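PDB 6MLY: bifunctional GH43-CE protein from Bacteroides eggerthii, which probably removes terminal sugars from xylan-type polysaccharides with a family 43 glycoside hydrolase module and carries a second, carbohydrate esterase module. Local coordinates for residues Pro311-Asp317 and Pro329-Gln333; Thr380-Asp386 and Asp504-Ile510; Ser388-Glu392 and Val499-Ala503. One frame throughout, in Å; residues are numbered along the deposited sequence.

Contact 1 (Pro311-Asp317 and Pro329-Gln333)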
ATOM      1  N   PRO A 311      -0.894  21.110  -8.192  1.00 67.84           N
ATOM      2  CA  PRO A 311      -1.907  20.282  -8.834  1.00 67.14           C
ATOM      3  C   PRO A 311      -1.607  19.859 -10.287  1.00 67.00           C
ATOM      4  O   PRO A 311      -2.536  19.608 -11.052  1.00 66.66           O
ATOM      5  CB  PRO A 311      -3.134  21.207  -8.775  1.00 67.06           C
ATOM      6  CG  PRO A 311      -2.566  22.579  -9.047  1.00 67.65           C
ATOM      7  CD  PRO A 311      -1.143  22.522  -8.527  1.00 68.04           C
ATOM      8  N   GLY A 312      -0.320  19.729 -10.638  1.00 67.34           N
ATOM      9  CA  GLY A 312       0.127  19.552 -12.036  1.00 67.32           C
ATOM     10  C   GLY A 312      -0.199  18.175 -12.603  1.00 66.93           C
ATOM     11  O   GLY A 312      -0.755  18.064 -13.702  1.00 66.69           O
ATOM     12  N   ILE A 313       0.156  17.130 -11.842  1.00 66.82           N
ATOM     13  CA  ILE A 313       0.052  15.721 -12.265  1.00 66.12           C
ATOM     14  C   ILE A 313      -1.100  15.024 -11.524  1.00 65.97           C
ATOM     15  O   ILE A 313      -1.707  14.089 -12.055  1.00 65.86           O
ATOM     16  CB  ILE A 313       1.386  14.986 -12.021  1.00 67.51           C
ATOM     17  CG1 ILE A 313       2.605  15.831 -12.406  1.00 68.38           C
ATOM     18  CG2 ILE A 313       1.388  13.631 -12.715  1.00 67.72           C
ATOM     19  CD1 ILE A 313       2.732  16.100 -13.879  1.00 68.76           C
ATOM     20  N   VAL A 314      -1.346  15.447 -10.277  1.00 65.20           N
ATOM     21  CA  VAL A 314      -2.473  14.979  -9.436  1.00 64.72           C
ATOM     22  C   VAL A 314      -3.064  16.194  -8.719  1.00 64.67           C
ATOM     23  O   VAL A 314      -2.320  17.033  -8.223  1.00 65.41           O
ATOM     24  CB  VAL A 314      -2.037  13.907  -8.419  1.00 64.79           C
ATOM     25  CG1 VAL A 314      -1.642  12.605  -9.093  1.00 64.80           C
ATOM     26  CG2 VAL A 314      -0.915  14.397  -7.519  1.00 65.17           C
ATOM     27  N   ALA A 315      -4.396  16.281  -8.678  1.00 63.91           N
ATOM     28  CA  ALA A 315      -5.078  17.375  -7.996  1.00 63.64           C
ATOM     29  C   ALA A 315      -6.345  16.859  -7.303  1.00 63.35           C
ATOM     30  O   ALA A 315      -6.925  15.857  -7.731  1.00 63.10           O
ATOM     31  CB  ALA A 315      -5.390  18.468  -8.982  1.00 63.59           C
ATOM     32  N   SER A 316      -6.748  17.547  -6.223  1.00 63.60           N
ATOM     33  CA  SER A 316      -8.043  17.333  -5.560  1.00 63.42           C
ATOM     34  C   SER A 316      -9.160  17.821  -6.488  1.00 63.37           C
ATOM     35  O   SER A 316      -8.903  18.656  -7.359  1.00 63.41           O
ATOM     36  CB  SER A 316      -8.107  18.049  -4.229  1.00 63.68           C
ATOM     37  OG  SER A 316      -7.082  17.602  -3.354  1.00 63.70           O
ATOM     38  N   ASP A 317     -10.379  17.302  -6.295  1.00 63.35           N
ATOM     39  CA  ASP A 317     -11.548  17.710  -7.075  1.00 63.41           C
ATOM     40  C   ASP A 317     -12.775  17.767  -6.165  1.00 64.12           C
ATOM     41  O   ASP A 317     -13.184  16.752  -5.613  1.00 64.60           O
ATOM     42  CB  ASP A 317     -11.808  16.763  -8.252  1.00 63.00           C
ATOM     43  CG  ASP A 317     -12.526  17.400  -9.435  1.00 63.30           C
ATOM     44  OD1 ASP A 317     -13.050  18.526  -9.284  1.00 63.54           O
ATOM     45  OD2 ASP A 317     -12.550  16.769 -10.510  1.00 63.24           O
ATOM     46  N   PRO A 329     -10.946  17.397 -14.842  1.00 63.55           N
ATOM     47  CA  PRO A 329      -9.553  17.838 -14.924  1.00 63.52           C
ATOM     48  C   PRO A 329      -8.638  16.796 -15.583  1.00 62.86           C
ATOM     49  O   PRO A 329      -8.869  15.592 -15.470  1.00 63.28           O
ATOM     50  CB  PRO A 329      -9.183  18.038 -13.445  1.00 63.62           C
ATOM     51  CG  PRO A 329     -10.476  18.473 -12.788  1.00 63.91           C
ATOM     52  CD  PRO A 329     -11.568  17.748 -13.552  1.00 63.98           C
ATOM     53  N   LEU A 330      -7.584  17.269 -16.246  1.00 62.88           N
ATOM     54  CA  LEU A 330      -6.726  16.395 -17.047  1.00 62.53           C
ATOM     55  C   LEU A 330      -6.092  15.314 -16.158  1.00 62.66           C
ATOM     56  O   LEU A 330      -5.788  14.216 -16.633  1.00 62.61           O
ATOM     57  CB  LEU A 330      -5.664  17.247 -17.751  1.00 62.55           C
ATOM     58  CG  LEU A 330      -6.209  18.238 -18.779  1.00 62.40           C
ATOM     59  CD1 LEU A 330      -5.234  19.383 -18.992  1.00 62.67           C
ATOM     60  CD2 LEU A 330      -6.525  17.542 -20.096  1.00 62.31           C
ATOM     61  N   VAL A 331      -5.919  15.631 -14.868  1.00 62.70           N
ATOM     62  CA  VAL A 331      -5.324  14.710 -13.881  1.00 62.65           C
ATOM     63  C   VAL A 331      -6.090  13.378 -13.868  1.00 62.84           C
ATOM     64  O   VAL A 331      -5.518  12.348 -13.481  1.00 63.86           O
ATOM     65  CB  VAL A 331      -5.273  15.326 -12.469  1.00 62.76           C
ATOM     66  CG1 VAL A 331      -4.387  16.562 -12.407  1.00 62.96           C
ATOM     67  CG2 VAL A 331      -6.662  15.635 -11.936  1.00 62.42           C
ATOM     68  N   TRP A 332      -7.365  13.411 -14.285  1.00 62.60           N
ATOM     69  CA  TRP A 332      -8.240  12.238 -14.332  1.00 62.60           C
ATOM     70  C   TRP A 332      -8.034  11.455 -15.633  1.00 62.65           C
ATOM     71  O   TRP A 332      -7.959  12.045 -16.718  1.00 63.04           O
ATOM     72  CB  TRP A 332      -9.708  12.648 -14.187  1.00 62.80           C
ATOM     73  CG  TRP A 332     -10.096  13.145 -12.826  1.00 62.81           C
ATOM     74  CD1 TRP A 332     -10.488  14.410 -12.500  1.00 63.02           C
ATOM     75  CD2 TRP A 332     -10.163  12.381 -11.611  1.00 62.85           C
ATOM     76  NE1 TRP A 332     -10.790  14.488 -11.170  1.00 63.04           N
ATOM     77  CE2 TRP A 332     -10.602  13.260 -10.598  1.00 62.97           C
ATOM     78  CE3 TRP A 332      -9.894  11.050 -11.275  1.00 63.08           C
ATOM     79  CZ2 TRP A 332     -10.776  12.846  -9.277  1.00 63.00           C
ATOM     80  CZ3 TRP A 332     -10.071  10.638  -9.970  1.00 63.06           C
ATOM     81  CH2 TRP A 332     -10.502  11.529  -8.987  1.00 62.79           C
ATOM     82  N   GLN A 333      -7.953  10.124 -15.495  1.00 62.90           N
ATOM     83  CA  GLN A 333      -8.015   9.166 -16.603  1.00 62.99           C
ATOM     84  C   GLN A 333      -8.788   7.928 -16.117  1.00 63.22           C
ATOM     85  O   GLN A 333      -8.528   7.424 -15.026  1.00 63.45           O
ATOM     86  CB  GLN A 333      -6.617   8.756 -17.094  1.00 63.47           C
ATOM     87  CG  GLN A 333      -5.587   9.882 -17.164  1.00 63.20           C
ATOM     88  CD  GLN A 333      -4.261   9.426 -17.732  1.00 63.94           C
ATOM     89  OE1 GLN A 333      -4.162   8.365 -18.339  1.00 64.84           O
ATOM     90  NE2 GLN A 333      -3.221  10.230 -17.549  1.00 63.97           N
TER
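With chi1 near -153°, Asp-317 swings its carboxylate away from its own backbone N and toward the indole of Trp-332, whose own first torsion of -70° sets CG anti to the carbonyl carbon, while the turn of the ring about CB-CG presents NE1 to the acid. The planes of the carboxylate and the ring stand 31° apart, and Trp-332 NE1 donates to Asp-317 OD2 over 3.0 Å. That oxygen takes the N-H on its anti lone pair, the one directed away from OD1, and lies at the indole edge, somewhat tilted out of the ring plane. The Pro-329 and Asp-317 side chains point toward each other, Pro-329 CD lying 3.3 Å from Asp-317 OD2. The other oxygen, OD1, makes a salt bridge with Arg-321 and accepts the backbone N-H of Phe-319, so both ends of the carboxylate are held and its rotation is fixed; the arginine would be expected to favour the ionised form.

The second half of the contact is apolar. Pro-329 to Trp-332 form a type I beta turn, closed by Trp-332 N to Pro-329 O at 2.9 Å, and the turn presents Val-331 to the arc of residues 311-315. One branch does most of the touching, and largely against main chain: Val-331 CG1 lies 3.7 Å from Ile-313 O and 3.8 Å from Pro-311 O. Within the two segments its side-chain partner is Ala-315, with CB 4.0 Å from Val-331 CG1.

Ile-313 rests on Trp-66 of strand 66-71, a strand of the glycosidase part, while Val-331 lies against Gln-372 of strand 370-373 and the indole meets Phe-508 of strand 502-511 edge-to-face. These two parts of one long connection thus lie between the glycosidase module and the two sheets of the concanavalin A-like sandwich.

Contact 2 (Thr380-Asp386 and Asp504-Ile510); sequences TGSVSMD and DFDYFKI
Strands 380-386 and 504-510 run antiparallel, their axes 4.6 Å apart at closest approach and 166° between their directions, with a beta bulge between the Val-383/Phe-508 and Met-385/Phe-505 pairs, where strand 504-510 fits in an extra residue at Asp-506, whose backbone angles are helical. Asp-506 N bonds Ser-384 O at 2.9 Å, flanked by the bonds of Lys-509 N to Ser-382 O and Asp-504 N to Asp-386 O, while the return bonds from Ser-382 N and Asp-386 N are weak.

One face is hydrophobic. Met-385 and Phe-505 lie side by side and point the same way, with Met-385 CG 4.2 Å from the Phe-505 ring centroid and only 13° off its normal, a CH-pi contact. A bend at chi3 folds the end of the methionine along the ring, where SD makes an oblique Met-aromatic contact. Val-383 CG1 comes to the edge of two rings, 4.1 Å from Phe-505 CD1 and 4.1 Å from Phe-508 CD1. Leu-491 of the facing sheet packs on Val-383 and both phenylalanines, as expected inside a concanavalin A-like beta-sandwich.

On the other face, a chi1 of 70° puts the ring of Tyr-507 between its backbone N and carbonyl carbon and lays it across the neighbouring strand, with Ser-384 N 4.0 Å above the plane, over the ring centre. Where strand 378-386 ends, Asp-386 OD2 and Asp-504 OD2 stand 4.7 Å apart. Arg-348 bridges both, while Asp-504 OD1 also pairs with Arg-353 and Asp-386 OD1 bonds Ser-388. Two like charges can therefore sit together here, probably because Arg-348, shared by both, and Arg-353, on Asp-504, offset their repulsion.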
ATOM      1  N   THR A 380      -1.388  10.335   0.196  1.00 72.84           N
ATOM      2  CA  THR A 380      -2.628   9.974   0.811  1.00 71.32           C
ATOM      3  C   THR A 380      -3.773  10.521  -0.046  1.00 70.27           C
ATOM      4  O   THR A 380      -3.857  11.723  -0.257  1.00 69.73           O
ATOM      5  CB  THR A 380      -2.659  10.486   2.258  1.00 71.99           C
ATOM      6  OG1 THR A 380      -1.618   9.814   2.970  1.00 73.85           O
ATOM      7  CG2 THR A 380      -3.991  10.267   2.945  1.00 72.23           C
ATOM      8  N   GLY A 381      -4.629   9.616  -0.536  1.00 69.42           N
ATOM      9  CA  GLY A 381      -5.894   9.964  -1.180  1.00 69.16           C
ATOM     10  C   GLY A 381      -7.057   9.871  -0.207  1.00 68.15           C
ATOM     11  O   GLY A 381      -6.940   9.217   0.820  1.00 68.68           O
ATOM     12  N   SER A 382      -8.175  10.533  -0.539  1.00 68.26           N
ATOM     13  CA  SER A 382      -9.378  10.568   0.303  1.00 68.37           C
ATOM     14  C   SER A 382     -10.637  10.763  -0.549  1.00 68.30           C
ATOM     15  O   SER A 382     -10.567  11.267  -1.677  1.00 68.53           O
ATOM     16  CB  SER A 382      -9.276  11.655   1.334  1.00 69.87           C
ATOM     17  OG  SER A 382      -8.142  11.459   2.161  1.00 71.93           O
ATOM     18  N   VAL A 383     -11.789  10.386   0.019  1.00 67.75           N
ATOM     19  CA  VAL A 383     -13.097  10.597  -0.603  1.00 67.64           C
ATOM     20  C   VAL A 383     -14.151  10.848   0.483  1.00 68.20           C
ATOM     21  O   VAL A 383     -13.933  10.560   1.660  1.00 68.34           O
ATOM     22  CB  VAL A 383     -13.500   9.405  -1.492  1.00 67.78           C
ATOM     23  CG1 VAL A 383     -12.863   9.477  -2.871  1.00 67.93           C
ATOM     24  CG2 VAL A 383     -13.184   8.078  -0.830  1.00 67.82           C
ATOM     25  N   SER A 384     -15.277  11.429   0.058  1.00 68.27           N
ATOM     26  CA  SER A 384     -16.538  11.444   0.791  1.00 68.87           C
ATOM     27  C   SER A 384     -17.617  10.889  -0.139  1.00 69.46           C
ATOM     28  O   SER A 384     -17.723  11.336  -1.287  1.00 68.58           O
ATOM     29  CB  SER A 384     -16.897  12.832   1.276  1.00 69.42           C
ATOM     30  OG  SER A 384     -18.233  12.881   1.773  1.00 70.39           O
ATOM     31  N   MET A 385     -18.399   9.926   0.360  1.00 69.42           N
ATOM     32  CA  MET A 385     -19.359   9.201  -0.455  1.00 69.27           C
ATOM     33  C   MET A 385     -20.772   9.430   0.089  1.00 70.03           C
ATOM     34  O   MET A 385     -20.956  10.122   1.083  1.00 70.81           O
ATOM     35  CB  MET A 385     -19.033   7.703  -0.470  1.00 69.20           C
ATOM     36  CG  MET A 385     -19.056   7.093  -1.871  1.00 69.18           C
ATOM     37  SD  MET A 385     -17.995   5.636  -2.069  1.00 69.23           S
ATOM     38  CE  MET A 385     -16.411   6.348  -1.629  1.00 68.44           C
ATOM     39  N   ASP A 386     -21.758   8.872  -0.622  1.00 70.56           N
ATOM     40  CA  ASP A 386     -23.164   8.847  -0.222  1.00 71.95           C
ATOM     41  C   ASP A 386     -23.800   7.600  -0.854  1.00 72.47           C
ATOM     42  O   ASP A 386     -23.925   7.513  -2.087  1.00 73.06           O
ATOM     43  CB  ASP A 386     -23.889  10.139  -0.618  1.00 72.06           C
ATOM     44  CG  ASP A 386     -25.209  10.362   0.107  1.00 72.98           C
ATOM     45  OD1 ASP A 386     -25.905   9.366   0.388  1.00 73.87           O
ATOM     46  OD2 ASP A 386     -25.535  11.536   0.379  1.00 73.65           O
ATOM     47  N   ASP A 504     -22.753   8.500  -4.952  1.00 70.85           N
ATOM     48  CA  ASP A 504     -22.290   9.869  -5.130  1.00 70.90           C
ATOM     49  C   ASP A 504     -20.911  10.002  -4.478  1.00 69.87           C
ATOM     50  O   ASP A 504     -20.630   9.323  -3.506  1.00 69.49           O
ATOM     51  CB  ASP A 504     -23.281  10.880  -4.551  1.00 72.00           C
ATOM     52  CG  ASP A 504     -24.706  10.702  -5.049  1.00 73.85           C
ATOM     53  OD1 ASP A 504     -24.876  10.154  -6.162  1.00 74.38           O
ATOM     54  OD2 ASP A 504     -25.637  11.100  -4.309  1.00 76.23           O
ATOM     55  N   PHE A 505     -20.062  10.861  -5.053  1.00 69.97           N
ATOM     56  CA  PHE A 505     -18.794  11.280  -4.455  1.00 69.88           C
ATOM     57  C   PHE A 505     -18.773  12.809  -4.372  1.00 70.35           C
ATOM     58  O   PHE A 505     -18.875  13.479  -5.407  1.00 70.30           O
ATOM     59  CB  PHE A 505     -17.599  10.814  -5.290  1.00 68.55           C
ATOM     60  CG  PHE A 505     -17.413   9.321  -5.386  1.00 68.21           C
ATOM     61  CD1 PHE A 505     -16.403   8.684  -4.683  1.00 67.70           C
ATOM     62  CD2 PHE A 505     -18.229   8.555  -6.204  1.00 68.61           C
ATOM     63  CE1 PHE A 505     -16.214   7.315  -4.794  1.00 67.24           C
ATOM     64  CE2 PHE A 505     -18.045   7.184  -6.304  1.00 68.31           C
ATOM     65  CZ  PHE A 505     -17.039   6.566  -5.599  1.00 67.54           C
ATOM     66  N   ASP A 506     -18.654  13.351  -3.151  1.00 71.28           N
ATOM     67  CA  ASP A 506     -18.651  14.806  -2.948  1.00 71.44           C
ATOM     68  C   ASP A 506     -17.332  15.390  -3.471  1.00 70.71           C
ATOM     69  O   ASP A 506     -17.335  16.435  -4.129  1.00 69.68           O
ATOM     70  CB  ASP A 506     -18.879  15.190  -1.481  1.00 72.30           C
ATOM     71  CG  ASP A 506     -19.091  16.682  -1.258  1.00 73.35           C
ATOM     72  OD1 ASP A 506     -19.478  17.381  -2.226  1.00 74.65           O
ATOM     73  OD2 ASP A 506     -18.862  17.141  -0.122  1.00 73.18           O
ATOM     74  N   TYR A 507     -16.221  14.705  -3.163  1.00 70.25           N
ATOM     75  CA  TYR A 507     -14.882  15.172  -3.491  1.00 69.43           C
ATOM     76  C   TYR A 507     -13.897  13.996  -3.558  1.00 68.63           C
ATOM     77  O   TYR A 507     -14.164  12.902  -3.063  1.00 68.51           O
ATOM     78  CB  TYR A 507     -14.414  16.227  -2.478  1.00 70.02           C
ATOM     79  CG  TYR A 507     -14.112  15.720  -1.089  1.00 70.16           C
ATOM     80  CD1 TYR A 507     -12.889  15.147  -0.778  1.00 70.03           C
ATOM     81  CD2 TYR A 507     -15.041  15.842  -0.070  1.00 71.10           C
ATOM     82  CE1 TYR A 507     -12.603  14.693   0.501  1.00 70.43           C
ATOM     83  CE2 TYR A 507     -14.772  15.391   1.213  1.00 71.46           C
ATOM     84  CZ  TYR A 507     -13.549  14.813   1.503  1.00 71.26           C
ATOM     85  OH  TYR A 507     -13.291  14.365   2.770  1.00 71.63           O
ATOM     86  N   PHE A 508     -12.762  14.249  -4.219  1.00 68.19           N
ATOM     87  CA  PHE A 508     -11.534  13.489  -4.041  1.00 68.13           C
ATOM     88  C   PHE A 508     -10.459  14.467  -3.567  1.00 67.85           C
ATOM     89  O   PHE A 508     -10.399  15.593  -4.038  1.00 67.05           O
ATOM     90  CB  PHE A 508     -11.120  12.776  -5.333  1.00 67.46           C
ATOM     91  CG  PHE A 508      -9.745  12.155  -5.300  1.00 67.27           C
ATOM     92  CD1 PHE A 508      -9.566  10.836  -4.912  1.00 67.69           C
ATOM     93  CD2 PHE A 508      -8.625  12.891  -5.653  1.00 67.20           C
ATOM     94  CE1 PHE A 508      -8.301  10.268  -4.876  1.00 67.18           C
ATOM     95  CE2 PHE A 508      -7.362  12.322  -5.620  1.00 67.52           C
ATOM     96  CZ  PHE A 508      -7.200  11.013  -5.226  1.00 67.33           C
ATOM     97  N   LYS A 509      -9.640  14.028  -2.611  1.00 68.93           N
ATOM     98  CA  LYS A 509      -8.615  14.867  -2.015  1.00 70.47           C
ATOM     99  C   LYS A 509      -7.313  14.068  -1.990  1.00 70.48           C
ATOM    100  O   LYS A 509      -7.329  12.894  -1.632  1.00 70.89           O
ATOM    101  CB  LYS A 509      -9.034  15.311  -0.608  1.00 72.19           C
ATOM    102  CG  LYS A 509      -8.682  16.749  -0.251  1.00 74.09           C
ATOM    103  CD  LYS A 509      -7.595  16.878   0.792  1.00 75.71           C
ATOM    104  CE  LYS A 509      -8.096  16.598   2.188  1.00 76.99           C
ATOM    105  NZ  LYS A 509      -7.111  17.042   3.200  1.00 79.81           N
ATOM    106  N   ILE A 510      -6.214  14.717  -2.390  1.00 70.47           N
ATOM    107  CA  ILE A 510      -4.896  14.096  -2.423  1.00 70.34           C
ATOM    108  C   ILE A 510      -3.867  15.082  -1.860  1.00 71.40           C
ATOM    109  O   ILE A 510      -3.907  16.281  -2.161  1.00 71.84           O
ATOM    110  CB  ILE A 510      -4.530  13.623  -3.843  1.00 70.36           C
ATOM    111  CG1 ILE A 510      -3.265  12.762  -3.835  1.00 70.56           C
ATOM    112  CG2 ILE A 510      -4.406  14.800  -4.804  1.00 70.63           C
ATOM    113  CD1 ILE A 510      -3.000  12.043  -5.135  1.00 70.31           C
TER

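Contact 3 (Ser388-Glu392 and Val499-Ala503); sequences SGMKE and VGGYA
Tyr-502 lays one face of its ring over Gly-389, with Gly-389 CA 3.3 Å from the ring centroid and 11° off the normal, a CH-pi contact almost directly above the centre. A chi1 of 57° makes this possible: it folds the ring back over the segment opposite, although the bond to CB starts off pointing away from it. Beside this CH-pi contact, Tyr-502 N makes a weak bond to Gly-389 O at 3.3 Å. The setting is the end of the beta-sandwich, where the chain leaving strand 378-386 crosses to strand 395-401 of the other sheet and passes the beginning of strand 502-511. A serine in place of Tyr-502 would probably strip Gly-389 of its aromatic cover and open a gap over the crossing loop.

Lys-391 and Met-390 diverge. The lysine chain is extended and runs alongside the glycine backbone, Lys-391 CE 3.4 Å from Gly-501 N, and its NZ ends in a weak bond to Val-499 O. Met-390, turned the other way, reaches inward, where Met-390 CE lies 4.2 Å from Ala-503 CB and both side chains rest on Ala-396 of strand 395-401.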
ATOM      1  N   SER A 388     -26.807   6.010  -0.394  1.00 74.08           N
ATOM      2  CA  SER A 388     -28.262   5.897  -0.545  1.00 75.32           C
ATOM      3  C   SER A 388     -28.629   5.146  -1.833  1.00 75.90           C
ATOM      4  O   SER A 388     -29.527   4.310  -1.824  1.00 77.02           O
ATOM      5  CB  SER A 388     -28.900   7.259  -0.525  1.00 75.65           C
ATOM      6  OG  SER A 388     -28.264   8.099   0.428  1.00 75.57           O
ATOM      7  N   GLY A 389     -27.922   5.462  -2.929  1.00 75.10           N
ATOM      8  CA  GLY A 389     -28.223   4.968  -4.276  1.00 74.59           C
ATOM      9  C   GLY A 389     -27.952   3.482  -4.456  1.00 74.34           C
ATOM     10  O   GLY A 389     -28.551   2.850  -5.329  1.00 74.70           O
ATOM     11  N   MET A 390     -27.052   2.927  -3.637  1.00 74.24           N
ATOM     12  CA  MET A 390     -26.535   1.568  -3.813  1.00 74.99           C
ATOM     13  C   MET A 390     -27.656   0.528  -3.692  1.00 76.94           C
ATOM     14  O   MET A 390     -28.653   0.740  -2.993  1.00 77.12           O
ATOM     15  CB  MET A 390     -25.460   1.254  -2.771  1.00 74.07           C
ATOM     16  CG  MET A 390     -24.219   2.100  -2.918  1.00 72.91           C
ATOM     17  SD  MET A 390     -22.792   1.292  -2.178  1.00 71.92           S
ATOM     18  CE  MET A 390     -21.782   2.727  -1.818  1.00 71.63           C
ATOM     19  N   LYS A 391     -27.445  -0.610  -4.369  1.00 78.70           N
ATOM     20  CA  LYS A 391     -28.393  -1.719  -4.431  1.00 81.48           C
ATOM     21  C   LYS A 391     -27.717  -3.015  -3.955  1.00 83.71           C
ATOM     22  O   LYS A 391     -26.494  -3.058  -3.759  1.00 84.27           O
ATOM     23  CB  LYS A 391     -28.936  -1.847  -5.858  1.00 81.97           C
ATOM     24  CG  LYS A 391     -29.880  -0.725  -6.268  1.00 82.71           C
ATOM     25  CD  LYS A 391     -30.564  -0.938  -7.606  1.00 84.34           C
ATOM     26  CE  LYS A 391     -31.245   0.316  -8.118  1.00 84.37           C
ATOM     27  NZ  LYS A 391     -31.639   0.202  -9.543  1.00 84.67           N
ATOM     28  N   GLU A 392     -28.540  -4.055  -3.760  1.00 85.66           N
ATOM     29  CA  GLU A 392     -28.113  -5.386  -3.321  1.00 86.38           C
ATOM     30  C   GLU A 392     -26.953  -5.877  -4.197  1.00 85.96           C
ATOM     31  O   GLU A 392     -27.142  -6.176  -5.379  1.00 86.79           O
ATOM     32  CB  GLU A 392     -29.290  -6.363  -3.403  1.00 88.52           C
ATOM     33  CG  GLU A 392     -28.984  -7.757  -2.873  1.00 89.66           C
ATOM     34  CD  GLU A 392     -28.864  -7.874  -1.360  1.00 90.10           C
ATOM     35  OE1 GLU A 392     -29.173  -6.886  -0.665  1.00 90.69           O
ATOM     36  OE2 GLU A 392     -28.466  -8.958  -0.878  1.00 91.06           O
ATOM     37  N   VAL A 499     -28.248  -4.178 -11.292  1.00 84.58           N
ATOM     38  CA  VAL A 499     -27.770  -2.974 -11.993  1.00 83.34           C
ATOM     39  C   VAL A 499     -28.758  -1.829 -11.750  1.00 81.74           C
ATOM     40  O   VAL A 499     -29.933  -2.073 -11.478  1.00 82.90           O
ATOM     41  CB  VAL A 499     -27.564  -3.212 -13.506  1.00 83.20           C
ATOM     42  CG1 VAL A 499     -26.729  -4.453 -13.779  1.00 83.82           C
ATOM     43  CG2 VAL A 499     -28.874  -3.270 -14.283  1.00 84.86           C
ATOM     44  N   GLY A 500     -28.256  -0.592 -11.877  1.00 80.28           N
ATOM     45  CA  GLY A 500     -29.052   0.636 -11.781  1.00 79.85           C
ATOM     46  C   GLY A 500     -28.653   1.508 -10.599  1.00 79.18           C
ATOM     47  O   GLY A 500     -28.786   2.730 -10.659  1.00 79.37           O
ATOM     48  N   GLY A 501     -28.182   0.876  -9.516  1.00 78.92           N
ATOM     49  CA  GLY A 501     -27.730   1.569  -8.315  1.00 77.37           C
ATOM     50  C   GLY A 501     -26.568   2.505  -8.602  1.00 75.68           C
ATOM     51  O   GLY A 501     -25.811   2.292  -9.550  1.00 74.97           O
ATOM     52  N   TYR A 502     -26.430   3.536  -7.758  1.00 74.90           N
ATOM     53  CA  TYR A 502     -25.428   4.588  -7.918  1.00 73.26           C
ATOM     54  C   TYR A 502     -24.745   4.876  -6.575  1.00 72.64           C
ATOM     55  O   TYR A 502     -25.161   4.369  -5.540  1.00 72.77           O
ATOM     56  CB  TYR A 502     -26.077   5.850  -8.495  1.00 73.48           C
ATOM     57  CG  TYR A 502     -27.230   6.393  -7.690  1.00 74.06           C
ATOM     58  CD1 TYR A 502     -27.040   7.407  -6.763  1.00 73.70           C
ATOM     59  CD2 TYR A 502     -28.518   5.906  -7.862  1.00 74.88           C
ATOM     60  CE1 TYR A 502     -28.096   7.914  -6.021  1.00 74.68           C
ATOM     61  CE2 TYR A 502     -29.585   6.403  -7.129  1.00 75.74           C
ATOM     62  CZ  TYR A 502     -29.373   7.410  -6.204  1.00 75.22           C
ATOM     63  OH  TYR A 502     -30.413   7.909  -5.478  1.00 76.63           O
ATOM     64  N   ALA A 503     -23.683   5.686  -6.634  1.00 71.01           N
ATOM     65  CA  ALA A 503     -22.900   6.118  -5.485  1.00 70.90           C
ATOM     66  C   ALA A 503     -22.350   7.519  -5.761  1.00 71.18           C
ATOM     67  O   ALA A 503     -21.584   7.707  -6.702  1.00 72.07           O
ATOM     68  CB  ALA A 503     -21.780   5.142  -5.229  1.00 70.06           C
TER

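Overall arrangement
Contact 2 is the buried one, a strand pair in the middle of one sheet of the sandwich; contacts 1 and 3 are only partly buried: contact 1 joins two parts of a connection beside the sandwich, and contact 3 a loop to the start of a strand at its end. Contacts 2 and 3 share strand 502-511, their centres about 18 Å apart. Contact 1 reaches the same strand from the side: Asp-317 N probably bonds Phe-508 O at 2.8 Å. The chemistry changes with place. Contact 2 relies on repeated backbone bonds and an apolar inner face, contact 1 on a single charged-to-indole bond beside a valine, and contact 3 on glycines, an aromatic face and weak polar bonds.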